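Local coordinates for ATP-dependent DNA helicase (Mycobacterium smegmatis, PDB 5V9X), which is a 3'-to-5' RNA:DNA helicase of superfamily 2 that probably uses ATP hydrolysis to track along single-stranded DNA, at residues Pro460-Ala465 / Ala784-Leu789; Leu504-Gly509 / Ala517-Arg522; Asp696-Leu701 / Ile739-Asp744; Arg719-Arg724 / Ala752-Phe757. One frame throughout, in Å; residues are numbered along the deposited sequence.

Interaction 1: residues Pro460-Ala465 / Ala784-Leu789; sequences PLDVLA and AARALL
Arg786 and Asp462 form a buried salt bridge where two helix ends meet, with Arg786 NE 2.9 Å from Asp462 OD2. The donor comes down on the oxygen from above the carboxylate plane, and carboxylate and guanidinium are turned 66° against each other, so a single N-H carries the bond rather than a paired, in-plane grip. The arginine chain bends at chi3 (12°), which turns NE toward Asp462 OD2; Arg786 CD lies 4.1 Å from Val463 CG2. Beside the charges the surface is plain: the small methyl of Ala465 meets that of Ala787, CB to CB, at 3.9 Å, and Asp462 O lies 3.9 Å from Ala787 CA. Alanine suits position 787, where the CA atoms of Asp462 and Ala787 come within 4.6 Å.

Farther out, Lys200 of helix 200-213 makes a second salt bridge to Asp462 OD2; two positive groups around one buried carboxylate probably favour its ionised form. Gln466 NE2 bonds to Arg786 O. Pro460 is the N-cap residue of helix 461-471, while helix 774-786 finishes in a Schellman motif with Leu788 at positive phi. The contact thus packs the first turn of one helix against the Schellman-terminated end of another, joining the winged-helix and DEAD/H-associated regions.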
# COMPACT_ATOMS: atom_id res chain seq x y z
N PRO A 460 -14.03 -2.31 10.87
CA PRO A 460 -13.31 -1.09 11.27
C PRO A 460 -14.26 0.04 11.62
O PRO A 460 -14.76 0.75 10.74
CB PRO A 460 -12.47 -0.77 10.02
CG PRO A 460 -13.24 -1.33 8.89
CD PRO A 460 -13.95 -2.55 9.42
N LEU A 461 -14.51 0.22 12.92
CA LEU A 461 -15.61 1.08 13.37
C LEU A 461 -15.40 2.54 12.99
O LEU A 461 -16.38 3.26 12.79
CB LEU A 461 -15.78 0.95 14.88
CG LEU A 461 -16.19 -0.42 15.41
CD1 LEU A 461 -16.45 -0.36 16.90
CD2 LEU A 461 -17.42 -0.94 14.67
N ASP A 462 -14.15 3.00 12.91
CA ASP A 462 -13.92 4.40 12.58
C ASP A 462 -14.35 4.71 11.15
O ASP A 462 -14.93 5.77 10.88
CB ASP A 462 -12.45 4.77 12.80
CG ASP A 462 -11.49 3.90 12.00
OD1 ASP A 462 -11.95 3.01 11.26
OD2 ASP A 462 -10.27 4.12 12.13
N VAL A 463 -14.09 3.79 10.22
CA VAL A 463 -14.57 3.95 8.84
C VAL A 463 -16.09 4.01 8.82
O VAL A 463 -16.69 4.80 8.07
CB VAL A 463 -14.02 2.83 7.95
CG1 VAL A 463 -14.73 2.82 6.60
CG2 VAL A 463 -12.52 2.97 7.77
N LEU A 464 -16.74 3.17 9.63
CA LEU A 464 -18.20 3.20 9.73
C LEU A 464 -18.69 4.55 10.24
O LEU A 464 -19.62 5.14 9.67
CB LEU A 464 -18.68 2.07 10.64
CG LEU A 464 -20.14 2.11 11.09
CD1 LEU A 464 -21.08 1.91 9.92
CD2 LEU A 464 -20.40 1.08 12.18
N ALA A 465 -18.07 5.05 11.31
CA ALA A 465 -18.50 6.32 11.90
C ALA A 465 -18.42 7.45 10.89
O ALA A 465 -19.31 8.31 10.84
CB ALA A 465 -17.66 6.63 13.14
N ALA A 784 -9.46 8.36 16.00
CA ALA A 784 -10.35 9.41 16.47
C ALA A 784 -10.61 10.45 15.39
O ALA A 784 -11.75 10.89 15.21
CB ALA A 784 -9.77 10.07 17.73
N ALA A 785 -9.57 10.85 14.66
CA ALA A 785 -9.74 11.83 13.60
C ALA A 785 -10.55 11.27 12.44
O ALA A 785 -11.43 11.96 11.90
CB ALA A 785 -8.37 12.32 13.11
N ARG A 786 -10.27 10.02 12.05
CA ARG A 786 -11.01 9.42 10.94
C ARG A 786 -12.49 9.27 11.28
O ARG A 786 -13.35 9.41 10.39
CB ARG A 786 -10.40 8.06 10.59
CG ARG A 786 -10.98 7.40 9.35
CD ARG A 786 -10.18 6.18 8.91
NE ARG A 786 -9.21 5.75 9.92
CZ ARG A 786 -7.91 5.62 9.70
NH1 ARG A 786 -7.40 5.89 8.50
NH2 ARG A 786 -7.10 5.22 10.67
N ALA A 787 -12.82 9.01 12.54
CA ALA A 787 -14.21 8.94 12.99
C ALA A 787 -14.86 10.32 13.12
O ALA A 787 -16.04 10.38 13.48
CB ALA A 787 -14.30 8.20 14.32
N LEU A 788 -14.12 11.40 12.85
CA LEU A 788 -14.63 12.77 12.88
C LEU A 788 -15.06 13.20 14.28
O LEU A 788 -16.02 13.94 14.44
CB LEU A 788 -15.79 12.96 11.89
CG LEU A 788 -15.53 12.53 10.45
CD1 LEU A 788 -16.82 12.59 9.64
CD2 LEU A 788 -14.47 13.41 9.83
N LEU A 789 -14.34 12.74 15.31
CA LEU A 789 -14.69 13.04 16.69
C LEU A 789 -13.81 14.10 17.34
O LEU A 789 -14.22 14.69 18.35
CB LEU A 789 -14.63 11.76 17.54
CG LEU A 789 -15.58 10.64 17.12
CD1 LEU A 789 -15.36 9.43 17.99
CD2 LEU A 789 -17.02 11.11 17.20

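Interaction 2: residues Leu504-Gly509 / Ala517-Arg522; sequences LDLLSG and AELRPR
Leu507 and Pro521 bring their CA atoms within 4.8 Å where the last turn of helix 497-508 meets an irregular segment returning toward strand 523-526, and one backbone bond joins the two: Arg522 N to Leu507 O, 3.0 Å, with 133° at the hydrogen. Being at the C-terminal end of the helix, the carbonyl of Leu507 can turn to a partner from another segment.

Pro521 sits against this helix end. Its CB lies 3.3 Å from Leu507 O and equally far from Ser508 O, so it rests on two carbonyl oxygens of the last turn. Proline is apt here, since it has no N-H to satisfy and stiffens the approach to the bonded Arg522.

The second point of touch is apolar. Leu506, with CG anti to the backbone N (chi1 -176°), swings its end toward the loop, and CD1 meets Leu519 CD2 at 4.1 Å, the two side chains crossing at a slant. Leu519 reaches it from a rarer rotamer, CG lying between the backbone N and the carbonyl carbon (chi1 51°). Leu506 also packs on Leu789 and on Ile823 of helix 822-835. The polar end of Arg522 turns elsewhere: its NE bonds to Leu788 O, while Arg520 CB lies over one face of its guanidinium. Leu507 packs on Ala465 and Val469 of helix 461-471.

The arrangement is a helix-loop-strand connection within the winged-helix region, in which the chain folds back over the helix C-terminus before entering strand 523-526.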
# COMPACT_ATOMS: atom_id res chain seq x y z
N LEU A 504 -23.05 4.57 16.89
CA LEU A 504 -24.03 5.64 16.76
C LEU A 504 -24.16 6.44 18.05
O LEU A 504 -24.38 7.65 18.01
CB LEU A 504 -25.39 5.06 16.35
CG LEU A 504 -25.47 4.21 15.08
CD1 LEU A 504 -26.92 3.97 14.71
CD2 LEU A 504 -24.72 4.86 13.94
N ASP A 505 -24.05 5.77 19.20
CA ASP A 505 -24.10 6.47 20.48
C ASP A 505 -22.99 7.50 20.58
O ASP A 505 -23.22 8.65 20.96
CB ASP A 505 -24.01 5.47 21.63
CG ASP A 505 -25.13 4.46 21.62
OD1 ASP A 505 -26.19 4.77 21.04
OD2 ASP A 505 -24.95 3.37 22.20
N LEU A 506 -21.76 7.09 20.24
CA LEU A 506 -20.63 7.99 20.32
C LEU A 506 -20.81 9.19 19.39
O LEU A 506 -20.52 10.33 19.77
CB LEU A 506 -19.34 7.23 19.98
CG LEU A 506 -18.02 7.97 20.09
CD1 LEU A 506 -17.96 8.78 21.37
CD2 LEU A 506 -16.88 6.96 20.04
N LEU A 507 -21.31 8.95 18.18
CA LEU A 507 -21.58 10.04 17.25
C LEU A 507 -22.73 10.93 17.72
O LEU A 507 -22.84 12.06 17.25
CB LEU A 507 -21.89 9.48 15.86
CG LEU A 507 -20.73 8.85 15.10
CD1 LEU A 507 -21.23 8.20 13.82
CD2 LEU A 507 -19.68 9.90 14.79
N SER A 508 -23.58 10.44 18.62
CA SER A 508 -24.76 11.17 19.06
C SER A 508 -24.64 11.60 20.52
O SER A 508 -24.51 12.79 20.80
CB SER A 508 -26.02 10.34 18.83
OG SER A 508 -27.18 11.03 19.26
N GLY A 509 -24.69 10.66 21.46
CA GLY A 509 -24.69 11.02 22.87
C GLY A 509 -23.87 10.11 23.76
O GLY A 509 -23.98 8.88 23.69
N ALA A 517 -15.46 15.89 28.20
CA ALA A 517 -16.13 16.33 26.98
C ALA A 517 -15.16 17.04 26.05
O ALA A 517 -15.39 18.18 25.64
CB ALA A 517 -17.30 17.24 27.32
N GLU A 518 -14.07 16.35 25.71
CA GLU A 518 -13.07 16.88 24.78
C GLU A 518 -13.31 16.41 23.35
O GLU A 518 -12.37 16.42 22.54
CB GLU A 518 -11.67 16.48 25.24
N LEU A 519 -14.53 16.01 23.01
CA LEU A 519 -14.90 15.61 21.66
C LEU A 519 -16.22 16.27 21.28
O LEU A 519 -16.93 16.82 22.11
CB LEU A 519 -14.99 14.08 21.52
CG LEU A 519 -15.81 13.24 22.49
CD1 LEU A 519 -17.32 13.37 22.28
CD2 LEU A 519 -15.40 11.77 22.38
N ARG A 520 -16.55 16.18 19.99
CA ARG A 520 -17.75 16.79 19.44
C ARG A 520 -18.61 15.73 18.77
O ARG A 520 -18.14 15.07 17.82
CB ARG A 520 -17.39 17.89 18.43
CG ARG A 520 -16.24 18.79 18.85
CD ARG A 520 -16.73 20.00 19.61
NE ARG A 520 -15.62 20.80 20.11
CZ ARG A 520 -15.12 20.70 21.34
NH1 ARG A 520 -15.66 19.84 22.20
NH2 ARG A 520 -14.10 21.46 21.71
N PRO A 521 -19.84 15.51 19.21
CA PRO A 521 -20.75 14.62 18.48
C PRO A 521 -21.36 15.32 17.28
O PRO A 521 -21.61 16.53 17.29
CB PRO A 521 -21.81 14.26 19.52
CG PRO A 521 -21.85 15.46 20.41
CD PRO A 521 -20.44 15.98 20.47
N ARG A 522 -21.61 14.54 16.23
CA ARG A 522 -21.99 15.10 14.94
C ARG A 522 -23.37 14.68 14.45
O ARG A 522 -23.81 15.16 13.40
CB ARG A 522 -20.95 14.70 13.88
CG ARG A 522 -19.51 14.82 14.37
CD ARG A 522 -19.18 16.24 14.79
NE ARG A 522 -17.73 16.44 14.89
CZ ARG A 522 -17.15 17.63 14.97
NH1 ARG A 522 -17.89 18.74 14.97
NH2 ARG A 522 -15.83 17.72 15.06

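Interaction 3: residues Asp696-Leu701 / Ile739-Asp744; sequences DWRVIL and IVRLPD
Val699 and Val740 face each other as a hydrogen-bonded pair at the tight, buried end of two antiparallel strands, joined by Val699 N to Val740 O at 2.9 Å and Val740 N to Val699 O at 3.0 Å. On the same face Val699 CG2 touches Leu742 CD1 at 3.7 Å, a diagonal contact between slanting side chains. Val699 has CG1 anti to the backbone N (chi1 -173°), which puts CG2 beside that N and within range of the leucine. On the other face Ile700 and Ile739 form a non-hydrogen-bonded pair, packed under Leu870 of helix 865-870. Beta-branched residues suit these places: they favour extended backbone and fill space close to the sheet.

The strands, 697-702 and 737-742, are neighbours in the mixed sheet of the DEAD/H-associated region, in which strand 684-691 flanks the first and strand 732-734 the second; Leu721 of helix 707-725 packs on Val740.

Toward Asp696 and Asp744 the contact becomes polar and opens to solvent, with Pro743 and Asp744 exposed. Leu742 N bonds to Trp697 O, nearly straight at the hydrogen but from above the carbonyl plane; the return bond, Trp697 N to Leu742 O, is weak, with 127° at the hydrogen. Trp697 CB lies 3.2 Å from Leu742 O, and the indole leans over toward Asp744, whose OD1 approaches NE1 at a poor angle for bonding. On the opposite face Arg698 and Arg741 run side by side in the same direction, their guanidinium planes 16° apart; Arg741 CD lies over the Arg698 guanidinium, 3.4 Å from NH2. Each charge has its own acid, Asp692 for Arg698 and Glu729 for Arg741.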
# COMPACT_ATOMS: atom_id res chain seq x y z
N ASP A 696 28.27 -0.56 28.25
CA ASP A 696 26.90 -1.03 28.41
C ASP A 696 26.63 -2.22 27.49
O ASP A 696 27.09 -2.26 26.35
CB ASP A 696 25.91 0.10 28.11
CG ASP A 696 26.25 1.37 28.86
OD1 ASP A 696 26.90 1.28 29.93
OD2 ASP A 696 25.87 2.46 28.39
N TRP A 697 25.86 -3.18 28.01
CA TRP A 697 25.55 -4.37 27.24
C TRP A 697 24.54 -4.07 26.14
O TRP A 697 23.73 -3.14 26.24
CB TRP A 697 24.98 -5.46 28.15
CG TRP A 697 26.02 -6.23 28.90
CD1 TRP A 697 26.17 -6.30 30.26
CD2 TRP A 697 27.05 -7.05 28.34
NE1 TRP A 697 27.23 -7.11 30.57
CE2 TRP A 697 27.79 -7.58 29.42
CE3 TRP A 697 27.42 -7.38 27.04
CZ2 TRP A 697 28.88 -8.43 29.22
CZ3 TRP A 697 28.50 -8.22 26.85
CH2 TRP A 697 29.22 -8.74 27.93
N ARG A 698 24.60 -4.86 25.07
CA ARG A 698 23.64 -4.78 23.97
C ARG A 698 23.36 -6.19 23.47
O ARG A 698 24.27 -6.86 22.98
CB ARG A 698 24.17 -3.89 22.84
CG ARG A 698 23.55 -2.51 22.84
CD ARG A 698 24.06 -1.66 21.68
NE ARG A 698 23.37 -0.38 21.62
CZ ARG A 698 23.65 0.66 22.41
NH1 ARG A 698 24.61 0.56 23.32
NH2 ARG A 698 22.97 1.79 22.29
N VAL A 699 22.11 -6.62 23.60
CA VAL A 699 21.69 -7.96 23.22
C VAL A 699 20.74 -7.83 22.04
O VAL A 699 19.67 -7.22 22.16
CB VAL A 699 21.03 -8.70 24.39
CG1 VAL A 699 20.76 -10.15 24.01
CG2 VAL A 699 21.91 -8.63 25.63
N ILE A 700 21.12 -8.41 20.90
CA ILE A 700 20.38 -8.29 19.66
C ILE A 700 19.81 -9.65 19.29
O ILE A 700 20.54 -10.64 19.25
CB ILE A 700 21.27 -7.75 18.52
CG1 ILE A 700 21.73 -6.33 18.85
CG2 ILE A 700 20.52 -7.78 17.20
CD1 ILE A 700 22.72 -5.77 17.85
N LEU A 701 18.50 -9.69 19.03
CA LEU A 701 17.86 -10.88 18.49
C LEU A 701 17.83 -10.77 16.97
O LEU A 701 17.33 -9.78 16.43
CB LEU A 701 16.44 -11.05 19.04
CG LEU A 701 15.59 -12.11 18.35
CD1 LEU A 701 16.24 -13.49 18.44
CD2 LEU A 701 14.18 -12.14 18.92
N ILE A 739 16.50 -4.94 19.26
CA ILE A 739 17.69 -4.42 19.93
C ILE A 739 17.35 -4.13 21.38
O ILE A 739 16.39 -3.41 21.67
CB ILE A 739 18.23 -3.15 19.24
CG1 ILE A 739 18.47 -3.41 17.75
CG2 ILE A 739 19.50 -2.68 19.91
CD1 ILE A 739 18.89 -2.18 16.98
N VAL A 740 18.15 -4.69 22.30
CA VAL A 740 18.01 -4.46 23.73
C VAL A 740 19.33 -3.88 24.24
O VAL A 740 20.41 -4.28 23.80
CB VAL A 740 17.65 -5.76 24.48
CG1 VAL A 740 17.57 -5.51 25.98
CG2 VAL A 740 16.33 -6.32 23.97
N ARG A 741 19.23 -2.93 25.17
CA ARG A 741 20.40 -2.33 25.80
C ARG A 741 20.24 -2.41 27.31
O ARG A 741 19.20 -2.02 27.85
CB ARG A 741 20.60 -0.88 25.36
CG ARG A 741 21.65 -0.13 26.17
CD ARG A 741 22.01 1.20 25.53
NE ARG A 741 22.05 2.29 26.50
CZ ARG A 741 21.13 3.24 26.59
NH1 ARG A 741 20.11 3.25 25.74
NH2 ARG A 741 21.23 4.19 27.51
N LEU A 742 21.28 -2.90 27.99
CA LEU A 742 21.27 -3.04 29.44
C LEU A 742 22.58 -2.49 29.99
O LEU A 742 23.66 -2.84 29.47
CB LEU A 742 21.09 -4.51 29.87
CG LEU A 742 20.02 -5.37 29.18
CD1 LEU A 742 20.59 -6.04 27.93
CD2 LEU A 742 19.48 -6.41 30.14
N PRO A 743 22.54 -1.64 31.01
CA PRO A 743 23.79 -1.22 31.65
C PRO A 743 24.50 -2.41 32.28
O PRO A 743 23.87 -3.37 32.73
CB PRO A 743 23.33 -0.21 32.71
CG PRO A 743 21.89 -0.54 32.95
CD PRO A 743 21.36 -1.02 31.64
N ASP A 744 25.83 -2.33 32.30
CA ASP A 744 26.64 -3.46 32.74
C ASP A 744 26.28 -3.86 34.17
O ASP A 744 26.10 -3.02 35.05
CB ASP A 744 28.13 -3.11 32.66
CG ASP A 744 29.02 -4.33 32.74
OD1 ASP A 744 29.34 -4.91 31.68
OD2 ASP A 744 29.39 -4.73 33.87

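Interaction 4: residues Arg719-Arg724 / Ala752-Phe757; sequences RRLRER and ADLFVF
Arg720 lays its guanidinium flat on the ring of Phe757, the planes 8° apart and CZ 3.6 Å from the ring centroid, a cation-pi stack over the face. The two side chains come from opposite directions: the arginine reaches out from the helix, extended from CG to NE, while the phenylalanine returns from the loop with its CG anti to the carbonyl carbon (chi1 -74°). Phe757 CE2 sits over the centre of the guanidinium, 3.4 Å from CZ, and the aliphatic CD rides beside CZ of the ring, so that both the charged and the greasy parts of the arginine find a partner.

With one face on the ring, the guanidinium presents its edge to the loop backbone. NH1 and NH2 both bond to Val756 O, at 3.2 and 3.1 Å, an end-on grip of one carbonyl by two nitrogens; that oxygen lies near the guanidinium plane. Stack and bonds together fix the rotation of the group, and the positive charge is set among carbonyl oxygens, those of Asp753 and Leu754 also lying 3.1 Å from NH2. Arginine suits the place because its flat head can stack and donate at once.

The helix is 707-725, lying against the mixed sheet of the DEAD/H-associated region, and the loop leads from strand 737-742 to helix 759-769, whose Ile762 and Ile765 pack on Phe757.

Closer to the sheet the contact turns apolar. Leu721 CD1 fits against both methyls of Leu754, 3.7 Å from CD1, the two leucines crossing at about a right angle.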
# COMPACT_ATOMS: atom_id res chain seq x y z
N ARG A 719 7.93 -5.90 28.96
CA ARG A 719 7.26 -6.24 30.22
C ARG A 719 8.19 -7.02 31.14
O ARG A 719 8.32 -6.70 32.32
CB ARG A 719 5.99 -7.05 29.93
CG ARG A 719 5.20 -7.42 31.17
CD ARG A 719 4.14 -8.47 30.86
NE ARG A 719 3.14 -8.56 31.92
CZ ARG A 719 1.92 -8.06 31.84
NH1 ARG A 719 1.53 -7.43 30.74
NH2 ARG A 719 1.07 -8.19 32.85
N ARG A 720 8.85 -8.05 30.60
CA ARG A 720 9.77 -8.84 31.40
C ARG A 720 10.97 -8.02 31.85
O ARG A 720 11.43 -8.15 32.99
CB ARG A 720 10.25 -10.05 30.60
CG ARG A 720 9.67 -11.36 31.05
CD ARG A 720 10.49 -12.47 30.47
NE ARG A 720 9.71 -13.68 30.27
CZ ARG A 720 10.01 -14.60 29.36
NH1 ARG A 720 9.26 -15.69 29.24
NH2 ARG A 720 11.06 -14.43 28.57
N LEU A 721 11.50 -7.17 30.96
CA LEU A 721 12.71 -6.42 31.27
C LEU A 721 12.52 -5.54 32.50
O LEU A 721 13.37 -5.51 33.39
CB LEU A 721 13.11 -5.58 30.05
CG LEU A 721 14.59 -5.54 29.67
CD1 LEU A 721 15.21 -6.93 29.74
CD2 LEU A 721 14.74 -4.97 28.28
N ARG A 722 11.39 -4.83 32.57
CA ARG A 722 11.12 -4.00 33.73
C ARG A 722 10.54 -4.78 34.90
O ARG A 722 10.49 -4.25 36.02
CB ARG A 722 10.18 -2.85 33.35
CG ARG A 722 8.85 -3.30 32.78
CD ARG A 722 8.01 -2.11 32.36
NE ARG A 722 6.64 -2.51 32.07
CZ ARG A 722 6.19 -2.82 30.85
NH1 ARG A 722 7.01 -2.77 29.81
NH2 ARG A 722 4.92 -3.17 30.69
N GLU A 723 10.10 -6.02 34.69
CA GLU A 723 9.62 -6.87 35.78
C GLU A 723 10.74 -7.75 36.32
O GLU A 723 11.04 -7.73 37.52
CB GLU A 723 8.45 -7.73 35.31
CG GLU A 723 7.11 -7.01 35.24
CD GLU A 723 5.96 -7.95 34.95
OE1 GLU A 723 6.21 -9.16 34.79
OE2 GLU A 723 4.81 -7.47 34.87
N ARG A 724 11.37 -8.54 35.45
CA ARG A 724 12.40 -9.48 35.90
C ARG A 724 13.74 -8.79 36.15
O ARG A 724 14.49 -9.24 37.03
CB ARG A 724 12.57 -10.59 34.86
CG ARG A 724 11.35 -11.48 34.67
CD ARG A 724 11.07 -12.32 35.90
NE ARG A 724 10.05 -13.34 35.68
CZ ARG A 724 8.77 -13.21 36.01
NH1 ARG A 724 8.34 -12.09 36.58
NH2 ARG A 724 7.91 -14.19 35.78
N ALA A 752 19.49 -15.38 26.11
CA ALA A 752 18.57 -15.53 24.99
C ALA A 752 17.18 -15.99 25.42
O ALA A 752 16.24 -15.86 24.63
CB ALA A 752 19.12 -16.52 23.97
N ASP A 753 17.04 -16.53 26.63
CA ASP A 753 15.72 -16.86 27.15
C ASP A 753 14.85 -15.62 27.32
O ASP A 753 13.64 -15.76 27.53
CB ASP A 753 15.84 -17.60 28.48
CG ASP A 753 16.70 -18.85 28.37
OD1 ASP A 753 17.94 -18.71 28.26
OD2 ASP A 753 16.14 -19.96 28.41
N LEU A 754 15.44 -14.43 27.24
CA LEU A 754 14.68 -13.19 27.35
C LEU A 754 13.63 -13.09 26.25
O LEU A 754 12.52 -12.60 26.49
CB LEU A 754 15.64 -12.00 27.28
CG LEU A 754 15.07 -10.58 27.25
CD1 LEU A 754 14.24 -10.31 28.49
CD2 LEU A 754 16.21 -9.58 27.14
N PHE A 755 13.95 -13.57 25.05
CA PHE A 755 13.03 -13.47 23.92
C PHE A 755 12.04 -14.62 23.84
O PHE A 755 11.00 -14.47 23.18
CB PHE A 755 13.83 -13.39 22.61
CG PHE A 755 14.84 -12.28 22.58
CD1 PHE A 755 14.45 -10.98 22.29
CD2 PHE A 755 16.17 -12.53 22.84
CE1 PHE A 755 15.38 -9.95 22.26
CE2 PHE A 755 17.11 -11.51 22.82
CZ PHE A 755 16.71 -10.22 22.52
N VAL A 756 12.33 -15.75 24.48
CA VAL A 756 11.52 -16.95 24.33
C VAL A 756 10.33 -16.90 25.28
O VAL A 756 10.50 -16.68 26.49
CB VAL A 756 12.37 -18.21 24.57
CG1 VAL A 756 11.53 -19.46 24.41
CG2 VAL A 756 13.55 -18.23 23.62
N PHE A 757 9.14 -17.12 24.74
CA PHE A 757 7.91 -17.17 25.52
C PHE A 757 7.12 -18.42 25.15
O PHE A 757 7.31 -19.01 24.08
CB PHE A 757 7.04 -15.93 25.29
CG PHE A 757 7.56 -14.68 25.95
CD1 PHE A 757 8.64 -13.99 25.41
CD2 PHE A 757 6.96 -14.19 27.10
CE1 PHE A 757 9.12 -12.85 26.02
CE2 PHE A 757 7.43 -13.04 27.71
CZ PHE A 757 8.51 -12.37 27.17

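In the fold
Followed from the N terminus, the chain first passes Pro460-Ala465, whose partner arrives more than 300 residues later; interaction 1 therefore closes a very long loop that contains the other three. Interaction 2 closes first, a short loop at the end of helix 497-508, and touches interaction 1 through Leu789 O and Arg520 N and through the packing of Ala465 O on Leu507 CD1. Interactions 3 and 4 follow and cross, their segments alternating as strand, helix, strand, loop; Phe755 of interaction 4 packs on Leu701 of interaction 3. The first pair ties the winged-helix region to helix 774-786, and the second, well apart from it, pairs two strands of the mixed sheet and ties helix 707-725 to the loop before helix 759-769.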